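Local atomic coordinates of N-acetylmuramoyl-l-alanine amidase (Bartonella henselae, PDB entry 3NE8), a protein that probably hydrolyses, with a bound zinc ion, the amide bond between N-acetylmuramic acid and L-alanine in peptidoglycan, in cell-wall remodelling during cell division. Residues A[40-45]-A[211-216]. Residues are numbered along the deposited sequence; the frame is centred on the assembly and turned at random.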
ATOM      1  N   ARG A  40       2.588  11.184 -20.051  1.00  8.91           N
ATOM      2  CA  ARG A  40       4.017  11.050 -20.330  1.00  8.84           C
ATOM      3  C   ARG A  40       4.758  12.362 -20.074  1.00  9.67           C
ATOM      4  O   ARG A  40       5.801  12.385 -19.415  1.00 10.01           O
ATOM      5  CB  ARG A  40       4.231  10.582 -21.776  1.00  9.25           C
ATOM      6  CG  ARG A  40       5.689  10.559 -22.247  1.00 10.88           C
ATOM      7  CD  ARG A  40       5.788  10.178 -23.752  1.00 12.44           C
ATOM      8  NE  ARG A  40       5.198  11.193 -24.630  1.00 14.33           N
ATOM      9  CZ  ARG A  40       4.950  11.028 -25.935  1.00 15.11           C
ATOM     10  NH1 ARG A  40       5.226   9.881 -26.505  1.00 14.69           N
ATOM     11  NH2 ARG A  40       4.409  12.005 -26.663  1.00 17.70           N
ATOM     12  N   ASP A  41       4.214  13.462 -20.582  1.00  9.47           N
ATOM     13  CA  ASP A  41       4.843  14.759 -20.399  1.00  9.97           C
ATOM     14  C   ASP A  41       4.965  15.116 -18.919  1.00 11.31           C
ATOM     15  O   ASP A  41       6.001  15.592 -18.478  1.00 12.06           O
ATOM     16  CB  ASP A  41       4.054  15.838 -21.131  1.00 12.44           C
ATOM     17  CG  ASP A  41       4.735  17.195 -21.087  1.00 28.56           C
ATOM     18  OD1 ASP A  41       5.860  17.311 -21.617  1.00 34.18           O
ATOM     19  OD2 ASP A  41       4.145  18.145 -20.526  1.00 34.84           O
ATOM     20  N   GLU A  42       3.901  14.909 -18.152  1.00 10.38           N
ATOM     21  CA  GLU A  42       3.947  15.204 -16.725  1.00  9.26           C
ATOM     22  C   GLU A  42       4.996  14.347 -16.024  1.00  9.17           C
ATOM     23  O   GLU A  42       5.727  14.838 -15.168  1.00 11.53           O
ATOM     24  CB  GLU A  42       2.566  15.014 -16.088  1.00 10.93           C
ATOM     25  CG  GLU A  42       1.510  16.023 -16.551  1.00 13.67           C
ATOM     26  CD  GLU A  42       1.887  17.455 -16.247  1.00 17.06           C
ATOM     27  OE1 GLU A  42       2.326  17.733 -15.116  1.00 17.66           O
ATOM     28  OE2 GLU A  42       1.738  18.313 -17.143  1.00 21.54           O
ATOM     29  N   LEU A  43       5.056  13.069 -16.369  1.00  9.10           N
ATOM     30  CA  LEU A  43       6.032  12.178 -15.753  1.00  9.56           C
ATOM     31  C   LEU A  43       7.460  12.585 -16.102  1.00 11.91           C
ATOM     32  O   LEU A  43       8.366  12.470 -15.266  1.00 12.87           O
ATOM     33  CB  LEU A  43       5.765  10.728 -16.158  1.00 10.29           C
ATOM     34  CG  LEU A  43       4.529  10.125 -15.511  1.00  8.99           C
ATOM     35  CD1 LEU A  43       4.144   8.855 -16.221  1.00 10.71           C
ATOM     36  CD2 LEU A  43       4.786   9.843 -14.036  1.00 11.87           C
ATOM     37  N   GLN A  44       7.658  13.062 -17.327  1.00 10.43           N
ATOM     38  CA  GLN A  44       8.983  13.429 -17.804  1.00 11.52           C
ATOM     39  C   GLN A  44       9.440  14.785 -17.242  1.00 14.84           C
ATOM     40  O   GLN A  44      10.626  15.131 -17.307  1.00 17.51           O
ATOM     41  CB  GLN A  44       9.049  13.356 -19.336  1.00 12.83           C
ATOM     42  CG  GLN A  44       9.039  11.906 -19.833  1.00 11.68           C
ATOM     43  CD  GLN A  44       8.967  11.731 -21.337  1.00 11.56           C
ATOM     44  OE1 GLN A  44       8.629  12.664 -22.093  1.00 13.05           O
ATOM     45  NE2 GLN A  44       9.252  10.509 -21.789  1.00 11.72           N
ATOM     46  N   LYS A  45       8.509  15.541 -16.663  1.00 15.01           N
ATOM     47  CA  LYS A  45       8.862  16.763 -15.941  1.00 18.23           C
ATOM     48  C   LYS A  45       9.450  16.404 -14.588  1.00 19.74           C
ATOM     49  O   LYS A  45      10.220  17.170 -14.012  1.00 21.45           O
ATOM     50  CB  LYS A  45       7.626  17.634 -15.702  1.00 24.99           C
ATOM     51  CG  LYS A  45       7.101  18.360 -16.919  1.00 34.50           C
ATOM     52  CD  LYS A  45       5.862  19.172 -16.557  1.00 42.83           C
ATOM     53  CE  LYS A  45       5.336  19.953 -17.752  1.00 47.81           C
ATOM     54  NZ  LYS A  45       4.072  20.678 -17.429  1.00 48.76           N
ATOM     55  N   GLN A 211      -4.575  18.603 -15.970  1.00 12.45           N
ATOM     56  CA  GLN A 211      -4.714  18.610 -14.516  1.00 13.26           C
ATOM     57  C   GLN A 211      -4.909  17.198 -13.972  1.00 12.96           C
ATOM     58  O   GLN A 211      -4.337  16.832 -12.940  1.00 12.66           O
ATOM     59  CB  GLN A 211      -5.858  19.528 -14.097  1.00 15.12           C
ATOM     60  CG  GLN A 211      -5.529  20.998 -14.357  1.00 21.03           C
ATOM     61  CD  GLN A 211      -6.725  21.920 -14.233  1.00 31.63           C
ATOM     62  OE1 GLN A 211      -7.826  21.490 -13.898  1.00 34.38           O
ATOM     63  NE2 GLN A 211      -6.510  23.202 -14.507  1.00 34.25           N
HETATM   64  N   MSE A 212      -5.691  16.382 -14.668  1.00 12.02           N
HETATM   65  CA  MSE A 212      -5.868  15.009 -14.230  1.00 11.57           C
HETATM   66  C   MSE A 212      -4.578  14.220 -14.392  1.00 10.59           C
HETATM   67  O   MSE A 212      -4.214  13.430 -13.516  1.00 10.69           O
HETATM   68  CB  MSE A 212      -7.023  14.322 -14.961  1.00 11.53           C
HETATM   69  CG  MSE A 212      -7.252  12.904 -14.479  1.00 12.37           C
HETATM   70 SE   MSE A 212      -8.889  12.111 -15.186  0.61 14.96          SE
HETATM   71  CE  MSE A 212      -8.667  10.310 -14.508  1.00 16.60           C
ATOM     72  N   ALA A 213      -3.895  14.414 -15.517  1.00 10.04           N
ATOM     73  CA  ALA A 213      -2.622  13.748 -15.736  1.00 10.30           C
ATOM     74  C   ALA A 213      -1.611  14.120 -14.653  1.00 10.23           C
ATOM     75  O   ALA A 213      -0.851  13.270 -14.191  1.00 10.60           O
ATOM     76  CB  ALA A 213      -2.087  14.079 -17.131  1.00 10.27           C
ATOM     77  N   ALA A 214      -1.598  15.385 -14.245  1.00 10.44           N
ATOM     78  CA  ALA A 214      -0.676  15.828 -13.202  1.00 11.25           C
ATOM     79  C   ALA A 214      -0.939  15.096 -11.889  1.00 10.53           C
ATOM     80  O   ALA A 214       0.003  14.731 -11.170  1.00 12.02           O
ATOM     81  CB  ALA A 214      -0.761  17.323 -13.005  1.00 12.06           C
ATOM     82  N   SER A 215      -2.214  14.881 -11.566  1.00 10.56           N
ATOM     83  CA  SER A 215      -2.571  14.171 -10.346  1.00 10.10           C
ATOM     84  C   SER A 215      -2.115  12.716 -10.431  1.00 11.02           C
ATOM     85  O   SER A 215      -1.545  12.164  -9.483  1.00 12.17           O
ATOM     86  CB  SER A 215      -4.081  14.244 -10.133  1.00 11.88           C
ATOM     87  OG  SER A 215      -4.460  13.523  -8.969  1.00 12.37           O
ATOM     88  N   ILE A 216      -2.368  12.074 -11.565  1.00  9.96           N
ATOM     89  CA  ILE A 216      -1.913  10.699 -11.734  1.00  9.38           C
ATOM     90  C   ILE A 216      -0.392  10.602 -11.655  1.00  9.32           C
ATOM     91  O   ILE A 216       0.144   9.675 -11.042  1.00  9.67           O
ATOM     92  CB  ILE A 216      -2.473  10.078 -13.026  1.00  9.78           C
ATOM     93  CG1 ILE A 216      -4.002  10.041 -12.952  1.00 12.39           C
ATOM     94  CG2 ILE A 216      -1.898   8.683 -13.260  1.00 10.74           C
ATOM     95  CD1 ILE A 216      -4.674   9.646 -14.220  1.00 13.93           C
TER
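Glu42 reaches from the last turns of helix 28-45 to the backbone of Ala213 and Ala214 on helix 206-227. Both partners there are alanines, whose small side chains allow a close approach. The CA atoms of Glu42 and Ala214 are 5.8 Å apart. Both the aliphatic CG and the carboxylate of Glu42 take part. Its CG lies 4.1 Å from Ala213 CB and 3.9 Å from Ala214 N, so this methylene rests against the helix backbone as well as a methyl. CG stands anti to the carbonyl carbon of Glu42 (chi1 -67°). The chain then bends at chi2 (-60°), and the carboxylate swings round alongside Ala214. Glu42 OE1 comes to 3.8 Å from Ala214 CB. This is a van der Waals contact, and no hydrogen bond joins the two segments.

The other oxygen turns back to its own helix. Lys45, one turn further on, runs out extended and forms a salt bridge from NZ to Glu42 OE2 at 3.3 Å; as a hydrogen bond it is weak. The salt bridge would partly balance the charge of the carboxylate of Glu42, a partly exposed residue. The side chains of Glu42 and Lys45 both touch Lys210 of helix 206-227 as well.

The CB of Ala213 points toward helix 28-45 and also touches Phe35, one of its earlier residues. Ile216 packs on Phe35 and Leu39, while Leu43 packs on Ala217 and on strand 49-53. The contact made by Glu42 thus lies beside a hydrophobic seam of Phe35, Leu39, Leu43, Ile216 and Ala217. The buried area between the segments is small, 122 Å² in all. The arrangement is a close helix-helix contact over small alanine side chains, joining two helices of the zinc-dependent amidase alpha/beta fold, built on a mixed sheet.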